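Local coordinates for protein BpsB (PgaB), Poly-beta-1,6-N-acetyl-D-glucosamine N-deacetylase (Bordetella bronchiseptica RB50, PDB 5BU6) that removes acetyl groups from the N-acetylglucosamine units of poly-beta-1,6-N-acetyl-D-glucosamine as a family 4 carbohydrate esterase and is required for biofilm formation, at residues Ser155-Leu158 with His159-Val162; Val196-Asp199 with Leu200-Ala204; Leu163-Pro166 with Gln167-Gln171; Pro57-Met60 with Gln61-Ile64. The protein carries 5 engineered substitutions. All blocks are in the same frame, centred on the assembly; numbering follows the deposited sequence.

How the interactions relate
Along the chain, interaction 4 comes first, then interactions 1, 3 and 2. Interaction 1 is the turn that follows strand 149-153 and carries a nickel ligand, and interactions 2 and 3 each touch it. From one side Asp-199 of helix 189-211 (interaction 2, centres about 11 Å apart) meets the backbone of His-156 and Asn-157. From the other end the turn runs straight into the hairpin of interaction 3, whose strands 161-163 and 170-172 pair through Val-162 and Gln-171. Interaction 4, the start of helix 60-67, lies across the chain's centre from interaction 1, about 27 Å between centres. The metal-binding turn is thus touched by helix and hairpin, while interaction 4 is separate.

Interaction 1. Residues Ser155-Leu158 with His159-Val162; sequences SHNL and HRGV. With NI (nickel (II) ion), chain C.
Arg-160 folds back over the turn to Asn-157, and the two side chains meet with their amide and guanidinium planes 32° apart. The hydrogen bonds come first. NE of Arg-160 donates to the backbone O of Asn-157 at 3.0 Å, arriving from above the carbonyl plane. The start of the arginine chain explains this reach: CG sits between the backbone N and carbonyl carbon (chi1 60°), and from there the chain runs extended to NE. Arg-160 N gives a weak bond to Leu-158 O, 3.0 Å, which closes an inverse gamma turn centred on His-159. On the other flank Ser-155 OG accepts from Leu-158 N at 2.9 Å, an ST motif that bends the chain directly after the metal ligand His-154.

Water provides a second kind of link. A single molecule donates to Asn-157 OD1 at 2.8 Å and accepts, weakly, from His-159 N, joining an amide side chain to the backbone of the turn.

Metal coordination is the third. The His-159 imidazole leaves the turn, and its NE2 binds the nickel ion at 2.1 Å; two waters, at 2.1 and 2.2 Å from the metal, share the site with Asp-84 and His-154. Trp-112 and Tyr-222 meet the same ring.

This is the Asp-His-His site of family 4 carbohydrate esterases. Its second histidine stands on a turn bound by backbone, side-chain and water bonds, while ND1 has a hydrogen-bond partner of its own; the ring is therefore held at both nitrogens, which fixes its rotation toward the metal.

Interaction 2. Residues Val196-Asp199 with Leu200-Ala204; sequences VRQD and LKTSA
Thr-202 turns its hydroxyl back onto the carbonyl of Gln-198, one helical turn earlier. OG1 lies anti to the carbonyl carbon of its own residue (chi1 -59°) and donates to Gln-198 O at 2.8 Å. Thr-202 N reaches the same oxygen, also at 2.8 Å, from the opposite face of its plane, so one acceptor is gripped twice. Beside this pair the Lys-201 chain bends round to lay CE against Gln-198 OE1, 3.8 Å away. On the buried flank Leu-200 CD1 packs on Val-196 CG1 at 4.2 Å. Ser-203 uses a related bond, three residues back rather than four: OG donates to Leu-200 O at 2.9 Å, on the same face as Ala-204 N.

Further out, neighbours position these groups. Helix 227-235 covers Val-196 and Leu-200 through Val-232 and Ala-233, and its Glu-235 forms a salt bridge with Arg-197. Ser-203 OG also bonds to Ser-153, and the carboxylate of Asp-199 faces the loop after strand 149-153.

Helix 189-211 is thus divided by chemistry. Gln-198 and Lys-201 lie on its exposed side, whereas the buried carboxylate of Asp-199, one oxygen each for the N-H groups of His-156 and Asn-157, ties the helix to the metal-binding loop.

Interaction 3. Residues Leu163-Pro166 with Gln167-Gln171; sequences LANP and QGNEQ
Asn-165 reaches across the bend to three successive residues, Gln-167, Gly-168 and Asn-169. CB lies 3.4 Å from Gln-167 OE1. Next comes CG, placed between the backbone N and carbonyl carbon (chi1 58°), which turns the amide inward over the loop; the Gln-167 amide stacks on it with the planes 25° apart, its OE1 3.3 Å from that CG. At the tip OD1 accepts two backbone donors from opposite faces of its plane, Gly-168 N at 3.2 Å and Asn-169 N at 3.0 Å. The other branch, ND2, donates to Asn-169 OD1 at 3.0 Å. That oxygen lies in the plane of the Asn-165 amide, yet ND2 stands above the carbonyl plane of Asn-169. One side chain therefore stitches the whole bend, and Gly-168 completes it with a phi of 153°, where a CB would run into the preceding carbonyl O, a conformation suited to glycine.

Closer to the strands, Ala-164 N donates to Asn-169 O at 3.0 Å, and Ala-164 CB rests on the Gln-171 amide, 3.3 Å from its CD. Leu-163 and Glu-170 form an antiparallel non-hydrogen-bonded pair.

The bend closes the surface hairpin of strands 161-163 and 170-172, its centre about 25 Å from that of the chain. Val-162 and Gln-171 continue the pairing, the Leu-163 backbone hydrogen-bonds to that of Tyr-179 in strand 179-180, and Glu-170 leans on Phe-29 and Pro-125.

Interaction 4. Residues Pro57-Met60 with Gln61-Ile64; sequences PISM and QQII. With EDO (1,2-ethanediol), chain J.
Met-60, the residue most buried by this contact, opens helix 60-67 and meets Ile-64 one turn on. Its O accepts from Ile-64 N at 3.0 Å in a nearly straight bond (170°), while CG touches Ile-64 CD1 at 4.1 Å; both side chains then pack on Ile-240 of strand 240-242. Next to it, Gln-61 N donates to O2 of a bound 1,2-ethanediol at 3.0 Å, a guest probably from the crystallisation liquor that also bonds to Glu-150.

Gln-62 and Ser-59 exchange bonds in a reciprocal capping box. Gln-62 N donates to Ser-59 OG at 3.1 Å, and Ser-59 N answers with a bond to Gln-62 OE1 at 2.9 Å. The glutamine can do this because its chain sets off beside its own backbone N (chi1 -83°) and stays extended beyond CG, running back along the helix start. On the way CG passes Ser-59 OG, and OE1 ends 3.2 Å from Ile-58 CA.

Ile-63 N donates to Ser-59 O at 3.2 Å, the helical bond of the N-cap residue. Its side chain supplies the apolar counterpart: CG1 meets Ile-58 CD1 at 3.6 Å, the two chains crossing at about a right angle. Since Ile-58 precedes the N-cap and Ile-63 is the fourth residue after it, the pair is a hydrophobic staple.

At a helix start, N-H groups lack the carbonyls of a preceding turn. Here Ser-59 OG caps Gln-62 N, and Gln-62 satisfies the cap residue's own N-H; in this crystal the diol faces Gln-61 N. The staple packs against Pro-77 and Leu-79 of strand 77-83 in the parallel sheet.

Interaction 1. Residues Ser155-Leu158 with His159-Val162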
loop_
_atom_site.group_PDB
_atom_site.type_symbol
_atom_site.label_atom_id
_atom_site.label_comp_id
_atom_site.label_asym_id
_atom_site.label_seq_id
_atom_site.Cartn_x
_atom_site.Cartn_y
_atom_site.Cartn_z
ATOM N N SER A 155 -1.754 6.234 -2.677
ATOM C CA SER A 155 -1.899 7.349 -3.640
ATOM C C SER A 155 -3.353 7.836 -3.684
ATOM O O SER A 155 -4.237 7.214 -3.117
ATOM C CB SER A 155 -1.425 6.993 -5.059
ATOM O OG SER A 155 -2.430 6.297 -5.792
ATOM N N HIS A 156 -3.576 8.973 -4.329
ATOM C CA HIS A 156 -4.932 9.443 -4.620
ATOM C C HIS A 156 -5.406 8.775 -5.903
ATOM O O HIS A 156 -6.339 8.004 -5.889
ATOM C CB HIS A 156 -4.986 10.974 -4.752
ATOM C CG HIS A 156 -6.360 11.517 -5.025
ATOM N ND1 HIS A 156 -7.424 11.312 -4.175
ATOM C CD2 HIS A 156 -6.839 12.248 -6.058
ATOM C CE1 HIS A 156 -8.499 11.899 -4.670
ATOM N NE2 HIS A 156 -8.174 12.471 -5.817
ATOM N N ASN A 157 -4.731 9.058 -7.003
ATOM C CA ASN A 157 -5.120 8.501 -8.291
ATOM C C ASN A 157 -3.912 8.011 -9.089
ATOM O O ASN A 157 -3.794 8.270 -10.268
ATOM C CB ASN A 157 -5.905 9.546 -9.086
ATOM C CG ASN A 157 -6.613 8.966 -10.288
ATOM O OD1 ASN A 157 -6.891 7.758 -10.349
ATOM N ND2 ASN A 157 -6.904 9.821 -11.259
ATOM N N LEU A 158 -2.990 7.313 -8.438
ATOM C CA LEU A 158 -1.845 6.768 -9.173
ATOM C C LEU A 158 -1.947 5.259 -9.312
ATOM O O LEU A 158 -1.011 4.616 -9.782
ATOM C CB LEU A 158 -0.539 7.128 -8.475
ATOM C CG LEU A 158 -0.292 8.628 -8.353
ATOM C CD1 LEU A 158 0.990 8.835 -7.585
ATOM C CD2 LEU A 158 -0.220 9.294 -9.712
ATOM N N HIS A 159 -3.072 4.694 -8.886
ATOM C CA HIS A 159 -3.232 3.237 -8.912
ATOM C C HIS A 159 -3.825 2.808 -10.258
ATOM O O HIS A 159 -4.880 2.171 -10.321
ATOM C CB HIS A 159 -4.105 2.784 -7.728
ATOM C CG HIS A 159 -3.848 1.370 -7.292
ATOM N ND1 HIS A 159 -3.926 0.298 -8.152
ATOM C CD2 HIS A 159 -3.542 0.851 -6.081
ATOM C CE1 HIS A 159 -3.660 -0.817 -7.499
ATOM N NE2 HIS A 159 -3.421 -0.511 -6.238
ATOM N N ARG A 160 -3.141 3.177 -11.341
ATOM C CA ARG A 160 -3.634 2.899 -12.678
ATOM C C ARG A 160 -2.522 3.094 -13.680
ATOM O O ARG A 160 -1.444 3.591 -13.336
ATOM C CB ARG A 160 -4.799 3.824 -13.021
ATOM C CG ARG A 160 -4.370 5.275 -12.967
ATOM C CD ARG A 160 -5.463 6.288 -13.217
ATOM N NE ARG A 160 -4.904 7.611 -12.941
ATOM C CZ ARG A 160 -4.428 8.452 -13.857
ATOM N NH1 ARG A 160 -3.920 9.616 -13.473
ATOM N NH2 ARG A 160 -4.473 8.152 -15.151
ATOM N N GLY A 161 -2.795 2.713 -14.917
ATOM C CA GLY A 161 -1.846 2.904 -15.992
ATOM C C GLY A 161 -2.120 4.198 -16.720
ATOM O O GLY A 161 -3.264 4.642 -16.791
ATOM N N VAL A 162 -1.060 4.805 -17.248
ATOM C CA VAL A 162 -1.167 5.988 -18.091
ATOM C C VAL A 162 -0.398 5.758 -19.374
ATOM O O VAL A 162 0.381 4.814 -19.472
ATOM C CB VAL A 162 -0.610 7.250 -17.417
ATOM C CG1 VAL A 162 -1.294 7.489 -16.101
ATOM C CG2 VAL A 162 0.904 7.140 -17.236
HETATM NI NI NI C . -2.841 -1.804 -4.720
HETATM O O HOH W 1 -5.919 5.368 -9.188
HETATM O O HOH W 2 -2.380 -3.256 -3.237
HETATM O O HOH W 3 -3.577 -3.556 -5.764
#

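Interaction 2. Residues Val196-Asp199 with Leu200-Ala204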
loop_
_atom_site.group_PDB
_atom_site.type_symbol
_atom_site.label_atom_id
_atom_site.label_comp_id
_atom_site.label_asym_id
_atom_site.label_seq_id
_atom_site.Cartn_x
_atom_site.Cartn_y
_atom_site.Cartn_z
ATOM N N VAL A 196 2.556 14.285 -9.319
ATOM C CA VAL A 196 2.747 13.321 -8.241
ATOM C C VAL A 196 2.646 13.986 -6.864
ATOM O O VAL A 196 2.038 13.428 -5.950
ATOM C CB VAL A 196 4.096 12.596 -8.349
ATOM C CG1 VAL A 196 4.303 11.696 -7.161
ATOM C CG2 VAL A 196 4.171 11.803 -9.658
ATOM N N ARG A 197 3.230 15.177 -6.709
ATOM C CA ARG A 197 3.120 15.891 -5.430
ATOM C C ARG A 197 1.684 16.183 -5.010
ATOM O O ARG A 197 1.293 15.894 -3.885
ATOM C CB ARG A 197 3.885 17.213 -5.468
ATOM C CG ARG A 197 4.197 17.737 -4.074
ATOM C CD ARG A 197 4.879 19.092 -4.133
ATOM N NE ARG A 197 6.221 19.026 -4.704
ATOM C CZ ARG A 197 6.530 19.397 -5.943
ATOM N NH1 ARG A 197 5.589 19.858 -6.751
ATOM N NH2 ARG A 197 7.785 19.311 -6.374
ATOM N N GLN A 198 0.910 16.767 -5.920
ATOM C CA GLN A 198 -0.485 17.081 -5.647
ATOM C C GLN A 198 -1.273 15.826 -5.310
ATOM O O GLN A 198 -2.104 15.842 -4.406
ATOM C CB GLN A 198 -1.116 17.799 -6.844
ATOM C CG GLN A 198 -2.560 18.225 -6.636
ATOM C CD GLN A 198 -2.697 19.481 -5.789
ATOM O OE1 GLN A 198 -2.478 19.458 -4.576
ATOM N NE2 GLN A 198 -3.072 20.585 -6.427
ATOM N N ASP A 199 -0.994 14.734 -6.020
ATOM C CA ASP A 199 -1.630 13.455 -5.718
ATOM C C ASP A 199 -1.378 13.018 -4.276
ATOM O O ASP A 199 -2.314 12.706 -3.550
ATOM C CB ASP A 199 -1.133 12.370 -6.669
ATOM C CG ASP A 199 -1.919 11.083 -6.533
ATOM O OD1 ASP A 199 -1.639 10.317 -5.582
ATOM O OD2 ASP A 199 -2.820 10.844 -7.369
ATOM N N LEU A 200 -0.113 12.989 -3.860
ATOM C CA LEU A 200 0.194 12.534 -2.508
ATOM C C LEU A 200 -0.405 13.477 -1.467
ATOM O O LEU A 200 -0.933 13.026 -0.444
ATOM C CB LEU A 200 1.713 12.410 -2.306
ATOM C CG LEU A 200 2.391 11.405 -3.239
ATOM C CD1 LEU A 200 3.881 11.275 -2.954
ATOM C CD2 LEU A 200 1.703 10.061 -3.142
ATOM N N LYS A 201 -0.298 14.782 -1.717
ATOM C CA LYS A 201 -0.826 15.789 -0.801
ATOM C C LYS A 201 -2.340 15.619 -0.634
ATOM O O LYS A 201 -2.866 15.648 0.477
ATOM C CB LYS A 201 -0.521 17.204 -1.305
ATOM C CG LYS A 201 -0.815 18.307 -0.289
ATOM C CD LYS A 201 -0.975 19.676 -0.955
ATOM C CE LYS A 201 0.150 19.986 -1.941
ATOM N NZ LYS A 201 1.443 20.343 -1.283
ATOM N N THR A 202 -3.036 15.448 -1.750
ATOM C CA THR A 202 -4.470 15.198 -1.707
ATOM C C THR A 202 -4.834 13.952 -0.886
ATOM O O THR A 202 -5.749 14.011 -0.057
ATOM C CB THR A 202 -5.046 15.079 -3.136
ATOM O OG1 THR A 202 -4.788 16.295 -3.842
ATOM C CG2 THR A 202 -6.560 14.846 -3.112
ATOM N N SER A 203 -4.131 12.836 -1.088
ATOM C CA SER A 203 -4.468 11.622 -0.339
ATOM C C SER A 203 -4.254 11.811 1.161
ATOM O O SER A 203 -5.068 11.357 1.972
ATOM C CB SER A 203 -3.654 10.406 -0.843
ATOM O OG SER A 203 -2.295 10.507 -0.462
ATOM N N ALA A 204 -3.186 12.507 1.549
ATOM C CA ALA A 204 -2.960 12.764 2.978
ATOM C C ALA A 204 -4.025 13.718 3.564
ATOM O O ALA A 204 -4.521 13.514 4.679
ATOM C CB ALA A 204 -1.557 13.326 3.210
#

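Interaction 3. Residues Leu163-Pro166 with Gln167-Gln171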
loop_
_atom_site.group_PDB
_atom_site.type_symbol
_atom_site.label_atom_id
_atom_site.label_comp_id
_atom_site.label_asym_id
_atom_site.label_seq_id
_atom_site.Cartn_x
_atom_site.Cartn_y
_atom_site.Cartn_z
ATOM N N LEU A 163 -0.601 6.632 -20.353
ATOM C CA LEU A 163 0.068 6.469 -21.634
ATOM C C LEU A 163 1.561 6.767 -21.540
ATOM O O LEU A 163 1.970 7.864 -21.170
ATOM C CB LEU A 163 -0.585 7.351 -22.700
ATOM C CG LEU A 163 -0.930 6.536 -23.946
ATOM C CD1 LEU A 163 -1.695 5.276 -23.538
ATOM C CD2 LEU A 163 -1.723 7.366 -24.948
ATOM N N ALA A 164 2.360 5.761 -21.875
ATOM C CA ALA A 164 3.811 5.885 -21.926
ATOM C C ALA A 164 4.333 6.356 -23.288
ATOM O O ALA A 164 5.402 6.961 -23.367
ATOM C CB ALA A 164 4.443 4.566 -21.576
ATOM N N ASN A 165 3.591 6.055 -24.351
ATOM C CA ASN A 165 3.998 6.420 -25.708
ATOM C C ASN A 165 2.779 6.694 -26.607
ATOM O O ASN A 165 1.652 6.365 -26.233
ATOM C CB ASN A 165 4.886 5.316 -26.307
ATOM C CG ASN A 165 4.202 3.957 -26.351
ATOM O OD1 ASN A 165 2.976 3.854 -26.336
ATOM N ND2 ASN A 165 5.005 2.901 -26.410
ATOM N N PRO A 166 2.994 7.313 -27.784
ATOM C CA PRO A 166 1.856 7.649 -28.647
ATOM C C PRO A 166 0.947 6.478 -29.024
ATOM O O PRO A 166 -0.259 6.700 -29.136
ATOM C CB PRO A 166 2.533 8.215 -29.900
ATOM C CG PRO A 166 3.771 8.842 -29.383
ATOM C CD PRO A 166 4.235 7.964 -28.241
ATOM N N GLN A 167 1.489 5.277 -29.217
ATOM C CA GLN A 167 0.671 4.169 -29.719
ATOM C C GLN A 167 -0.371 3.711 -28.700
ATOM O O GLN A 167 -1.559 3.630 -29.022
ATOM C CB GLN A 167 1.538 2.980 -30.149
ATOM C CG GLN A 167 2.730 2.692 -29.265
ATOM C CD GLN A 167 3.973 3.434 -29.712
ATOM O OE1 GLN A 167 4.082 4.647 -29.535
ATOM N NE2 GLN A 167 4.916 2.707 -30.300
ATOM N N GLY A 168 0.061 3.416 -27.479
ATOM C CA GLY A 168 -0.881 3.032 -26.443
ATOM C C GLY A 168 -0.342 2.135 -25.345
ATOM O O GLY A 168 -1.109 1.653 -24.512
ATOM N N ASN A 169 0.967 1.901 -25.342
ATOM C CA ASN A 169 1.586 1.100 -24.295
ATOM C C ASN A 169 1.472 1.832 -22.964
ATOM O O ASN A 169 1.750 3.028 -22.885
ATOM C CB ASN A 169 3.054 0.803 -24.613
ATOM C CG ASN A 169 3.234 0.065 -25.930
ATOM O OD1 ASN A 169 4.334 0.019 -26.482
ATOM N ND2 ASN A 169 2.153 -0.506 -26.444
ATOM N N GLU A 170 1.051 1.114 -21.928
ATOM C CA GLU A 170 0.809 1.731 -20.629
ATOM C C GLU A 170 1.946 1.475 -19.640
ATOM O O GLU A 170 2.671 0.488 -19.742
ATOM C CB GLU A 170 -0.514 1.232 -20.042
ATOM C CG GLU A 170 -1.753 1.772 -20.743
ATOM C CD GLU A 170 -3.029 1.087 -20.283
ATOM O OE1 GLU A 170 -2.985 0.361 -19.266
ATOM O OE2 GLU A 170 -4.075 1.270 -20.940
ATOM N N GLN A 171 2.097 2.388 -18.691
ATOM C CA GLN A 171 3.052 2.242 -17.608
ATOM C C GLN A 171 2.379 2.732 -16.326
ATOM O O GLN A 171 1.333 3.363 -16.395
ATOM C CB GLN A 171 4.338 3.017 -17.915
ATOM C CG GLN A 171 5.244 2.305 -18.917
ATOM C CD GLN A 171 6.408 3.164 -19.392
ATOM O OE1 GLN A 171 6.555 4.319 -18.985
ATOM N NE2 GLN A 171 7.231 2.607 -20.276
#

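Interaction 4. Residues Pro57-Met60 with Gln61-Ile64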
loop_
_atom_site.group_PDB
_atom_site.type_symbol
_atom_site.label_atom_id
_atom_site.label_comp_id
_atom_site.label_asym_id
_atom_site.label_seq_id
_atom_site.Cartn_x
_atom_site.Cartn_y
_atom_site.Cartn_z
ATOM N N PRO A 57 3.987 -10.254 14.571
ATOM C CA PRO A 57 3.531 -9.072 13.842
ATOM C C PRO A 57 3.718 -7.783 14.649
ATOM O O PRO A 57 3.394 -7.731 15.829
ATOM C CB PRO A 57 2.054 -9.370 13.580
ATOM C CG PRO A 57 2.009 -10.913 13.536
ATOM C CD PRO A 57 2.961 -11.307 14.631
ATOM N N ILE A 58 4.264 -6.771 13.989
ATOM C CA ILE A 58 4.590 -5.471 14.598
ATOM C C ILE A 58 3.799 -4.335 13.923
ATOM O O ILE A 58 3.242 -4.509 12.830
ATOM C CB ILE A 58 6.111 -5.158 14.471
ATOM C CG1 ILE A 58 6.478 -5.003 12.983
ATOM C CG2 ILE A 58 6.953 -6.218 15.178
ATOM C CD1 ILE A 58 7.943 -4.846 12.684
ATOM N N SER A 59 3.743 -3.167 14.561
ATOM C CA SER A 59 3.124 -1.999 13.919
ATOM C C SER A 59 4.191 -1.133 13.258
ATOM O O SER A 59 5.378 -1.278 13.534
ATOM C CB SER A 59 2.378 -1.157 14.938
ATOM O OG SER A 59 3.305 -0.730 15.941
ATOM N N MET A 60 3.766 -0.184 12.431
ATOM C CA MET A 60 4.705 0.801 11.893
ATOM C C MET A 60 5.317 1.667 12.997
ATOM O O MET A 60 6.475 2.082 12.913
ATOM C CB MET A 60 4.019 1.701 10.862
ATOM C CG MET A 60 5.005 2.620 10.140
ATOM S SD MET A 60 5.265 2.102 8.440
ATOM C CE MET A 60 3.609 2.304 7.784
ATOM N N GLN A 61 4.530 1.960 14.028
ATOM C CA GLN A 61 5.058 2.713 15.161
ATOM C C GLN A 61 6.231 1.963 15.816
ATOM O O GLN A 61 7.215 2.566 16.275
ATOM C CB GLN A 61 3.967 2.981 16.189
ATOM C CG GLN A 61 4.445 3.869 17.325
ATOM C CD GLN A 61 4.822 5.264 16.831
ATOM O OE1 GLN A 61 4.033 5.921 16.158
ATOM N NE2 GLN A 61 6.036 5.708 17.153
ATOM N N GLN A 62 6.110 0.640 15.891
ATOM C CA GLN A 62 7.184 -0.174 16.451
ATOM C C GLN A 62 8.436 -0.113 15.582
ATOM O O GLN A 62 9.560 -0.049 16.106
ATOM C CB GLN A 62 6.730 -1.621 16.618
ATOM C CG GLN A 62 5.951 -1.870 17.903
ATOM C CD GLN A 62 5.448 -3.296 17.980
ATOM O OE1 GLN A 62 4.535 -3.679 17.254
ATOM N NE2 GLN A 62 6.066 -4.093 18.828
ATOM N N ILE A 63 8.255 -0.103 14.263
ATOM C CA ILE A 63 9.411 0.021 13.368
ATOM C C ILE A 63 10.124 1.352 13.620
ATOM O O ILE A 63 11.336 1.400 13.781
ATOM C CB ILE A 63 9.015 -0.061 11.890
ATOM C CG1 ILE A 63 8.592 -1.486 11.535
ATOM C CG2 ILE A 63 10.181 0.390 11.001
ATOM C CD1 ILE A 63 7.759 -1.593 10.235
ATOM N N ILE A 64 9.350 2.428 13.638
ATOM C CA ILE A 64 9.896 3.761 13.845
ATOM C C ILE A 64 10.649 3.844 15.169
ATOM O O ILE A 64 11.751 4.367 15.232
ATOM C CB ILE A 64 8.776 4.802 13.799
ATOM C CG1 ILE A 64 8.117 4.787 12.415
ATOM C CG2 ILE A 64 9.300 6.163 14.104
ATOM C CD1 ILE A 64 6.783 5.501 12.370
HETATM C C1 EDO J . -0.729 1.638 14.621
HETATM O O1 EDO J . -0.729 0.214 14.470
HETATM C C2 EDO J . 0.674 2.111 15.009
HETATM O O2 EDO J . 1.578 2.082 13.890
#